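Local coordinates for protein 1H-3-hydroxy-4-oxoquinoline 2,4-dioxygenase (PDB 3IBT) that catalyses the cofactor-independent cleavage of the 3-hydroxy-4-oxoquinoline ring by dioxygen, giving N-formylanthranilate and carbon monoxide in oxoquinoline degradation, at residues Asp120-Pro125 with Gln218-Leu223; Thr9-Ser14 with Pro53-His58; Trp130-Glu135 with Arg146-Asp151. All blocks are in the same frame, centred on the assembly; numbering follows the deposited sequence.

Interaction 1: Asp120-Pro125 with Gln218-Leu223; sequences DWLLQP and QDYRQL
Tyr220 reaches from its helix to the backbone of Leu123 and is held there at its hydroxyl. Leu123 N donates to Tyr220 OH over 2.5 Å, and the bond is almost straight at 175°. The amide comes in at the edge of the ring, in its plane. The phenol turns this way because Tyr220 CG lies anti to the backbone N (chi1 -169°), which sends the ring out from the helix toward the loop. Leu123 also packs on the hydroxyl end: its CG is 3.3 Å from Tyr220 OH, and the two side chains cross at about a right angle. Leu122 meets the ring obliquely, with CD1 4.0 Å from Tyr220 CE1. Farther out, Gln124 NE2 lies 3.9 Å from Leu223 CD1, an amide end resting on a methyl group.

The loop follows strand 115-119 of the alpha/beta-hydrolase sheet and begins with Asp120. In the canonical fold the acid follows the next strand along the chain, so its place here is a variant. Asp120 OD2 makes a weak hydrogen bond to His244, the probable proton donor/acceptor, whose basicity Asp120 probably increases, while Asp120 OD1 is gripped by two backbone amides, those of Ser213 and Gln214. Further along the loop, Leu122 O is hydrogen-bonded to Tyr189 OH. On the helix side, Pro215 touches both Leu122 and Tyr220, and Ser217 OG is hydrogen-bonded to Tyr220 N.

Interaction 2: Thr9-Ser14 with Pro53-His58; sequences TLMTYS and PDWRGH
Thr12 and Asp54 are turned to meet by their first torsions. Thr12 OG1 sits between its backbone N and carbonyl carbon (chi1 33°), while Asp54 CG is anti to its own carbonyl carbon (chi1 -44°). Thr12 OG1 donates to Asp54 OD2 over 2.7 Å. It meets the carboxylate oxygen on the anti side, 22° out of plane. Asp54 N adds a weak bond to Thr12 O at 3.1 Å. An alanine at Asp54 takes away the carboxylate, and the Thr12 hydroxyl would probably be left without its acceptor there and set free to turn.

The selenomethionine at Met11 places CE at the edge of the Trp55 indole, 3.9 Å from Trp55 CE3. Thr9 OG1 lies over one face of the Arg56 guanidinium without a hydrogen bond to it. The charge of Arg56 is met by a salt bridge to Asp76 on helix 70-83.

Trp55 to His58 form a type II turn, closed by His58 N to Trp55 O at 2.7 Å. Gly57 has the positive phi that suits its place in such a turn. Trp55 NE1 is hydrogen-bonded to Ser28 O, and His58 NE2 to the backbone N of Cys31, a probable substrate-binding residue.

Tyr13 and Pro53 form an antiparallel non-hydrogen-bonded pair, CA to CA 4.2 Å. This pair lies near the edge of the alpha/beta-hydrolase sheet, where strand 9-16 runs antiparallel to strand 49-53.

Interaction 3: Trp130-Glu135 with Arg146-Asp151; sequences WQQLAE and RQSFFD
Gln132 lies across one face of the Phe149 ring. Its CB stands over the outer end of the ring, 3.5 Å from both Phe149 CE1 and Phe149 CZ. Its amide end covers the part nearer the Phe149 backbone. The amide and ring planes are 23° apart, so the two flat groups are stacked. The Gln132 chain runs out extended past CG (chi2 -176°), which is what carries the amide along the ring to the neighbourhood of Ser148. Leu133 approaches the same ring at its edge, near the ring plane, with CD2 4.1 Å from Phe149 CZ.

The two helices run roughly antiparallel. Their local axes come within 9.1 Å, and their directions differ by 140°. Both helices belong to the helical cap inserted after strand 115-119 of the alpha/beta-hydrolase core. The cap covers the active-site side of the sheet. Phe149 faces inward here: its ring meets that of Trp153, a probable substrate-binding residue. Phe149 therefore lies next to what is probably the substrate pocket. Helix 175-192 packs against both helices, with Trp178 touching Phe149 and Tyr189 touching Trp130.

Toward the outer side the contact turns polar. Ser148 points its CB toward the other helix, and its OG, standing anti to the backbone N, is placed on the Gln132 side. Glu135 OE1 is 4.0 Å from Ser148 OG, and a water lies between the two side chains. A bend at chi2 brings the Glu135 carboxylate round to this water. The water donates to Glu135 OE1 over 2.5 Å. Its bond to Ser148 OG is weak, at 3.4 Å.

Interaction 1 and interaction 3 touch, through Pro125 CB and Trp130 NE1, 3.5 Å apart. One joins the loop after strand 115-119 to helix 218-230; the other lies in the cap into which that loop leads. Interaction 2 sits across the centre of the chain from interaction 1, about 30 Å between centres, and joins strand 9-16 to the loop after strand 49-53. Interactions 2 and 3 are buried; interaction 1 is partly buried. Their chemistry differs. Interaction 1 turns on a phenol oxygen accepting a hydrogen bond from a backbone amide. Interaction 2 pairs a hydroxyl with a carboxylate beside a strand pair. Interaction 3 stacks an amide on an aromatic ring and uses a water at its margin.

Interaction 1: Asp120-Pro125 with Gln218-Leu223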
# COMPACT_ATOMS: atom_id res chain seq x y z
N ASP A 120 5.44 4.04 -3.01
CA ASP A 120 6.44 3.90 -1.99
C ASP A 120 6.60 2.49 -1.49
O ASP A 120 6.61 2.25 -0.28
CB ASP A 120 6.24 4.87 -0.83
CG ASP A 120 7.55 5.59 -0.49
OD1 ASP A 120 7.64 6.80 -0.77
OD2 ASP A 120 8.54 4.92 -0.04
N TRP A 121 6.74 1.59 -2.45
CA TRP A 121 7.07 0.19 -2.28
C TRP A 121 8.56 0.05 -2.56
O TRP A 121 9.02 0.41 -3.67
CB TRP A 121 6.39 -0.54 -3.39
CG TRP A 121 6.23 -1.98 -3.17
CD1 TRP A 121 6.38 -2.65 -2.01
CD2 TRP A 121 5.81 -2.93 -4.14
NE1 TRP A 121 6.11 -3.95 -2.20
CE2 TRP A 121 5.73 -4.16 -3.49
CE3 TRP A 121 5.50 -2.85 -5.50
CZ2 TRP A 121 5.34 -5.33 -4.15
CZ3 TRP A 121 5.09 -4.02 -6.17
CH2 TRP A 121 5.01 -5.24 -5.48
N LEU A 122 9.31 -0.48 -1.59
CA LEU A 122 10.76 -0.61 -1.69
C LEU A 122 11.12 -1.72 -2.68
O LEU A 122 11.00 -2.92 -2.39
CB LEU A 122 11.36 -0.85 -0.31
CG LEU A 122 12.86 -1.07 -0.15
CD1 LEU A 122 13.69 0.20 -0.40
CD2 LEU A 122 13.12 -1.63 1.23
N LEU A 123 11.55 -1.29 -3.86
CA LEU A 123 11.67 -2.22 -4.97
C LEU A 123 12.79 -3.23 -4.78
O LEU A 123 12.79 -4.30 -5.44
CB LEU A 123 11.84 -1.47 -6.27
CG LEU A 123 10.64 -0.61 -6.59
CD1 LEU A 123 10.97 0.22 -7.80
CD2 LEU A 123 9.36 -1.39 -6.82
N GLN A 124 13.70 -2.96 -3.85
CA GLN A 124 14.81 -3.84 -3.68
C GLN A 124 15.24 -3.83 -2.21
O GLN A 124 15.50 -2.76 -1.65
CB GLN A 124 15.88 -3.28 -4.57
CG GLN A 124 16.89 -4.28 -4.96
CD GLN A 124 17.23 -4.16 -6.43
OE1 GLN A 124 16.42 -4.60 -7.28
NE2 GLN A 124 18.42 -3.60 -6.75
N PRO A 125 15.33 -5.02 -1.56
CA PRO A 125 15.63 -5.00 -0.12
C PRO A 125 17.08 -4.65 0.07
O PRO A 125 17.83 -4.72 -0.89
CB PRO A 125 15.38 -6.45 0.33
CG PRO A 125 15.56 -7.28 -0.89
CD PRO A 125 15.22 -6.40 -2.08
N GLN A 218 19.86 8.57 -4.65
CA GLN A 218 20.02 8.80 -6.08
C GLN A 218 20.23 7.50 -6.85
O GLN A 218 19.62 7.33 -7.91
CB GLN A 218 21.08 9.85 -6.41
CG GLN A 218 21.22 10.13 -7.92
CD GLN A 218 19.90 10.55 -8.66
OE1 GLN A 218 18.91 10.98 -8.05
NE2 GLN A 218 19.91 10.44 -10.00
N ASP A 219 21.00 6.55 -6.33
CA ASP A 219 21.13 5.24 -6.99
C ASP A 219 19.76 4.62 -7.34
O ASP A 219 19.56 4.15 -8.50
CB ASP A 219 21.92 4.25 -6.16
CG ASP A 219 23.42 4.57 -6.09
OD1 ASP A 219 23.96 5.36 -6.93
OD2 ASP A 219 24.06 3.99 -5.16
N TYR A 220 18.86 4.63 -6.33
CA TYR A 220 17.53 4.04 -6.39
C TYR A 220 16.66 4.74 -7.41
O TYR A 220 15.94 4.09 -8.16
CB TYR A 220 16.86 4.17 -5.01
CG TYR A 220 15.56 3.38 -4.81
CD1 TYR A 220 15.60 2.02 -4.44
CD2 TYR A 220 14.31 3.99 -4.93
CE1 TYR A 220 14.42 1.28 -4.22
CE2 TYR A 220 13.09 3.25 -4.72
CZ TYR A 220 13.18 1.90 -4.36
OH TYR A 220 12.05 1.14 -4.17
N ARG A 221 16.69 6.06 -7.42
CA ARG A 221 15.95 6.80 -8.40
C ARG A 221 16.44 6.37 -9.79
O ARG A 221 15.65 6.15 -10.68
CB ARG A 221 16.11 8.30 -8.18
CG ARG A 221 15.62 8.78 -6.81
CD ARG A 221 15.91 10.26 -6.64
NE ARG A 221 15.66 10.70 -5.28
CZ ARG A 221 16.62 10.95 -4.39
NH1 ARG A 221 17.90 10.79 -4.73
NH2 ARG A 221 16.33 11.35 -3.14
N GLN A 222 17.76 6.23 -9.94
CA GLN A 222 18.36 5.80 -11.19
C GLN A 222 18.00 4.35 -11.56
O GLN A 222 17.79 4.01 -12.74
CB GLN A 222 19.86 5.93 -11.05
CG GLN A 222 20.62 5.90 -12.33
CD GLN A 222 20.02 6.76 -13.40
OE1 GLN A 222 19.66 6.27 -14.45
NE2 GLN A 222 19.93 8.07 -13.15
N LEU A 223 17.95 3.48 -10.57
CA LEU A 223 17.55 2.10 -10.79
C LEU A 223 16.17 2.03 -11.46
O LEU A 223 15.92 1.12 -12.24
CB LEU A 223 17.49 1.34 -9.47
CG LEU A 223 16.97 -0.10 -9.55
CD1 LEU A 223 18.14 -1.06 -9.74
CD2 LEU A 223 16.04 -0.54 -8.36

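Interaction 2: Thr9-Ser14 with Pro53-His58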
# COMPACT_ATOMS: atom_id res chain seq x y z
N THR A 9 -13.63 -12.44 8.18
CA THR A 9 -14.03 -11.34 9.06
C THR A 9 -14.60 -10.11 8.37
O THR A 9 -15.21 -10.18 7.28
CB THR A 9 -12.85 -10.84 9.95
OG1 THR A 9 -11.69 -10.51 9.09
CG2 THR A 9 -12.52 -11.91 11.09
N LEU A 10 -14.40 -8.98 9.06
CA LEU A 10 -14.84 -7.72 8.56
C LEU A 10 -13.68 -6.79 8.21
O LEU A 10 -12.52 -7.03 8.56
CB LEU A 10 -15.76 -7.06 9.58
CG LEU A 10 -16.27 -5.69 9.13
CD1 LEU A 10 -17.76 -5.71 9.01
CD2 LEU A 10 -15.80 -4.63 10.09
N MSE A 11 -14.04 -5.73 7.48
CA MSE A 11 -13.23 -4.53 7.34
C MSE A 11 -14.20 -3.36 7.15
O MSE A 11 -15.09 -3.38 6.23
CB MSE A 11 -12.32 -4.67 6.11
CG MSE A 11 -12.89 -5.66 5.09
SE MSE A 11 -11.57 -6.34 3.79
CE MSE A 11 -9.93 -6.74 4.91
N THR A 12 -14.03 -2.35 8.06
CA THR A 12 -14.74 -1.09 7.87
C THR A 12 -14.17 -0.40 6.63
O THR A 12 -12.96 -0.50 6.35
CB THR A 12 -14.64 -0.18 9.13
OG1 THR A 12 -13.36 -0.37 9.79
CG2 THR A 12 -15.84 -0.46 10.14
N TYR A 13 -15.01 0.26 5.84
CA TYR A 13 -14.50 0.96 4.66
C TYR A 13 -15.21 2.27 4.41
O TYR A 13 -16.41 2.39 4.68
CB TYR A 13 -14.53 0.06 3.41
CG TYR A 13 -15.88 -0.06 2.73
CD1 TYR A 13 -16.26 0.83 1.72
CD2 TYR A 13 -16.79 -1.07 3.08
CE1 TYR A 13 -17.51 0.73 1.09
CE2 TYR A 13 -18.05 -1.17 2.44
CZ TYR A 13 -18.40 -0.26 1.45
OH TYR A 13 -19.59 -0.33 0.82
N SER A 14 -14.47 3.26 3.91
CA SER A 14 -15.06 4.58 3.57
C SER A 14 -15.34 4.67 2.09
O SER A 14 -14.65 4.03 1.26
CB SER A 14 -14.17 5.75 4.00
OG SER A 14 -13.04 5.90 3.13
N PRO A 53 -10.63 0.91 2.03
CA PRO A 53 -10.80 -0.17 3.05
C PRO A 53 -9.78 -0.29 4.20
O PRO A 53 -8.71 0.30 4.17
CB PRO A 53 -10.83 -1.46 2.21
CG PRO A 53 -10.41 -1.09 0.82
CD PRO A 53 -10.12 0.39 0.75
N ASP A 54 -10.16 -1.02 5.24
CA ASP A 54 -9.30 -1.27 6.40
C ASP A 54 -9.05 -2.76 6.52
O ASP A 54 -9.95 -3.54 6.89
CB ASP A 54 -9.92 -0.75 7.71
CG ASP A 54 -10.55 0.62 7.57
OD1 ASP A 54 -10.12 1.35 6.62
OD2 ASP A 54 -11.44 0.96 8.40
N TRP A 55 -7.82 -3.13 6.21
CA TRP A 55 -7.36 -4.50 6.28
C TRP A 55 -7.86 -5.26 7.52
O TRP A 55 -8.05 -4.66 8.59
CB TRP A 55 -5.85 -4.45 6.27
CG TRP A 55 -5.26 -4.05 4.97
CD1 TRP A 55 -4.22 -3.17 4.75
CD2 TRP A 55 -5.63 -4.55 3.69
NE1 TRP A 55 -3.94 -3.10 3.40
CE2 TRP A 55 -4.79 -3.94 2.73
CE3 TRP A 55 -6.60 -5.47 3.25
CZ2 TRP A 55 -4.89 -4.20 1.37
CZ3 TRP A 55 -6.70 -5.72 1.90
CH2 TRP A 55 -5.86 -5.09 0.97
N ARG A 56 -8.06 -6.58 7.38
CA ARG A 56 -8.22 -7.45 8.55
C ARG A 56 -7.51 -6.90 9.79
O ARG A 56 -6.32 -6.61 9.74
CB ARG A 56 -7.65 -8.84 8.26
CG ARG A 56 -8.68 -9.89 8.04
CD ARG A 56 -8.06 -11.32 7.90
NE ARG A 56 -8.89 -12.02 6.85
CZ ARG A 56 -10.07 -12.73 7.16
NH1 ARG A 56 -10.57 -12.86 8.50
NH2 ARG A 56 -10.74 -13.30 6.09
N GLY A 57 -8.22 -6.76 10.90
CA GLY A 57 -7.56 -6.40 12.16
C GLY A 57 -7.24 -4.93 12.28
O GLY A 57 -6.81 -4.46 13.35
N HIS A 58 -7.47 -4.21 11.19
CA HIS A 58 -7.18 -2.79 11.11
C HIS A 58 -8.40 -1.88 11.28
O HIS A 58 -8.27 -0.65 11.30
CB HIS A 58 -6.46 -2.50 9.82
CG HIS A 58 -5.07 -3.02 9.82
ND1 HIS A 58 -4.74 -4.26 9.31
CD2 HIS A 58 -3.93 -2.51 10.33
CE1 HIS A 58 -3.45 -4.47 9.46
NE2 HIS A 58 -2.93 -3.42 10.08

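Interaction 3: Trp130-Glu135 with Arg146-Asp151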
# COMPACT_ATOMS: atom_id res chain seq x y z
N TRP A 130 16.32 -5.72 6.11
CA TRP A 130 16.26 -7.05 6.68
C TRP A 130 16.42 -7.05 8.18
O TRP A 130 15.83 -7.86 8.86
CB TRP A 130 17.39 -7.89 6.12
CG TRP A 130 17.20 -8.19 4.72
CD1 TRP A 130 17.92 -7.73 3.67
CD2 TRP A 130 16.20 -9.02 4.19
NE1 TRP A 130 17.44 -8.25 2.51
CE2 TRP A 130 16.37 -9.05 2.80
CE3 TRP A 130 15.17 -9.77 4.76
CZ2 TRP A 130 15.56 -9.79 1.97
CZ3 TRP A 130 14.36 -10.50 3.94
CH2 TRP A 130 14.56 -10.52 2.56
N GLN A 131 17.26 -6.15 8.69
CA GLN A 131 17.42 -6.05 10.12
C GLN A 131 16.15 -5.58 10.80
O GLN A 131 15.70 -6.17 11.77
CB GLN A 131 18.57 -5.12 10.49
CG GLN A 131 19.04 -5.32 11.93
CD GLN A 131 20.37 -4.65 12.19
OE1 GLN A 131 20.66 -3.58 11.65
NE2 GLN A 131 21.20 -5.29 13.03
N GLN A 132 15.58 -4.50 10.27
CA GLN A 132 14.42 -3.87 10.89
C GLN A 132 13.23 -4.80 10.85
O GLN A 132 12.35 -4.73 11.72
CB GLN A 132 14.07 -2.57 10.18
CG GLN A 132 15.24 -1.64 9.89
CD GLN A 132 14.75 -0.34 9.27
OE1 GLN A 132 14.84 -0.15 8.06
NE2 GLN A 132 14.17 0.53 10.10
N LEU A 133 13.20 -5.67 9.84
CA LEU A 133 12.19 -6.70 9.82
C LEU A 133 12.41 -7.71 10.96
O LEU A 133 11.45 -8.27 11.52
CB LEU A 133 12.15 -7.38 8.46
CG LEU A 133 11.67 -6.43 7.37
CD1 LEU A 133 11.74 -7.17 6.08
CD2 LEU A 133 10.26 -5.90 7.61
N ALA A 134 13.66 -7.91 11.34
CA ALA A 134 13.93 -8.79 12.48
C ALA A 134 13.67 -8.05 13.79
O ALA A 134 12.93 -8.54 14.63
CB ALA A 134 15.34 -9.33 12.42
N GLU A 135 14.25 -6.86 13.97
CA GLU A 135 13.97 -6.05 15.17
C GLU A 135 12.47 -6.06 15.39
O GLU A 135 11.99 -6.42 16.46
CB GLU A 135 14.46 -4.62 14.98
CG GLU A 135 15.85 -4.36 15.55
CD GLU A 135 16.71 -3.46 14.64
OE1 GLU A 135 16.15 -2.56 13.95
OE2 GLU A 135 17.94 -3.67 14.59
N ARG A 146 9.76 -1.16 15.52
CA ARG A 146 8.78 -0.21 15.01
C ARG A 146 9.44 1.16 14.90
O ARG A 146 9.34 1.79 13.87
CB ARG A 146 7.54 -0.11 15.91
CG ARG A 146 7.13 1.35 16.19
CD ARG A 146 6.15 1.48 17.31
NE ARG A 146 4.97 0.68 16.99
CZ ARG A 146 4.08 0.27 17.89
NH1 ARG A 146 4.20 0.59 19.19
NH2 ARG A 146 3.05 -0.47 17.48
N GLN A 147 10.10 1.61 15.97
CA GLN A 147 10.57 2.98 16.05
C GLN A 147 11.64 3.21 15.02
O GLN A 147 11.73 4.28 14.45
CB GLN A 147 11.12 3.29 17.44
CG GLN A 147 11.34 4.76 17.67
CD GLN A 147 10.05 5.49 17.70
OE1 GLN A 147 9.20 5.21 18.53
NE2 GLN A 147 9.87 6.44 16.78
N SER A 148 12.43 2.17 14.76
CA SER A 148 13.50 2.27 13.81
C SER A 148 13.05 2.78 12.43
O SER A 148 13.61 3.75 11.92
CB SER A 148 14.15 0.92 13.64
OG SER A 148 15.02 1.02 12.53
N PHE A 149 12.03 2.12 11.87
CA PHE A 149 11.32 2.55 10.67
C PHE A 149 10.84 4.01 10.77
O PHE A 149 11.12 4.81 9.87
CB PHE A 149 10.12 1.64 10.38
CG PHE A 149 10.47 0.37 9.64
CD1 PHE A 149 10.34 -0.87 10.27
CD2 PHE A 149 10.94 0.42 8.33
CE1 PHE A 149 10.67 -2.04 9.61
CE2 PHE A 149 11.29 -0.76 7.65
CZ PHE A 149 11.14 -1.97 8.28
N PHE A 150 10.12 4.34 11.84
CA PHE A 150 9.60 5.70 11.99
C PHE A 150 10.67 6.75 11.79
O PHE A 150 10.49 7.65 10.99
CB PHE A 150 9.00 5.92 13.37
CG PHE A 150 7.71 5.17 13.62
CD1 PHE A 150 7.05 4.47 12.62
CD2 PHE A 150 7.13 5.19 14.90
CE1 PHE A 150 5.84 3.80 12.88
CE2 PHE A 150 5.93 4.53 15.16
CZ PHE A 150 5.29 3.84 14.15
N ASP A 151 11.78 6.62 12.52
CA ASP A 151 12.86 7.60 12.44
C ASP A 151 13.25 7.77 10.97
O ASP A 151 13.48 8.89 10.49
CB ASP A 151 14.07 7.14 13.27
CG ASP A 151 13.84 7.24 14.80
OD1 ASP A 151 13.89 8.36 15.35
OD2 ASP A 151 13.63 6.19 15.46
O HOH W 1 17.75 -0.85 13.13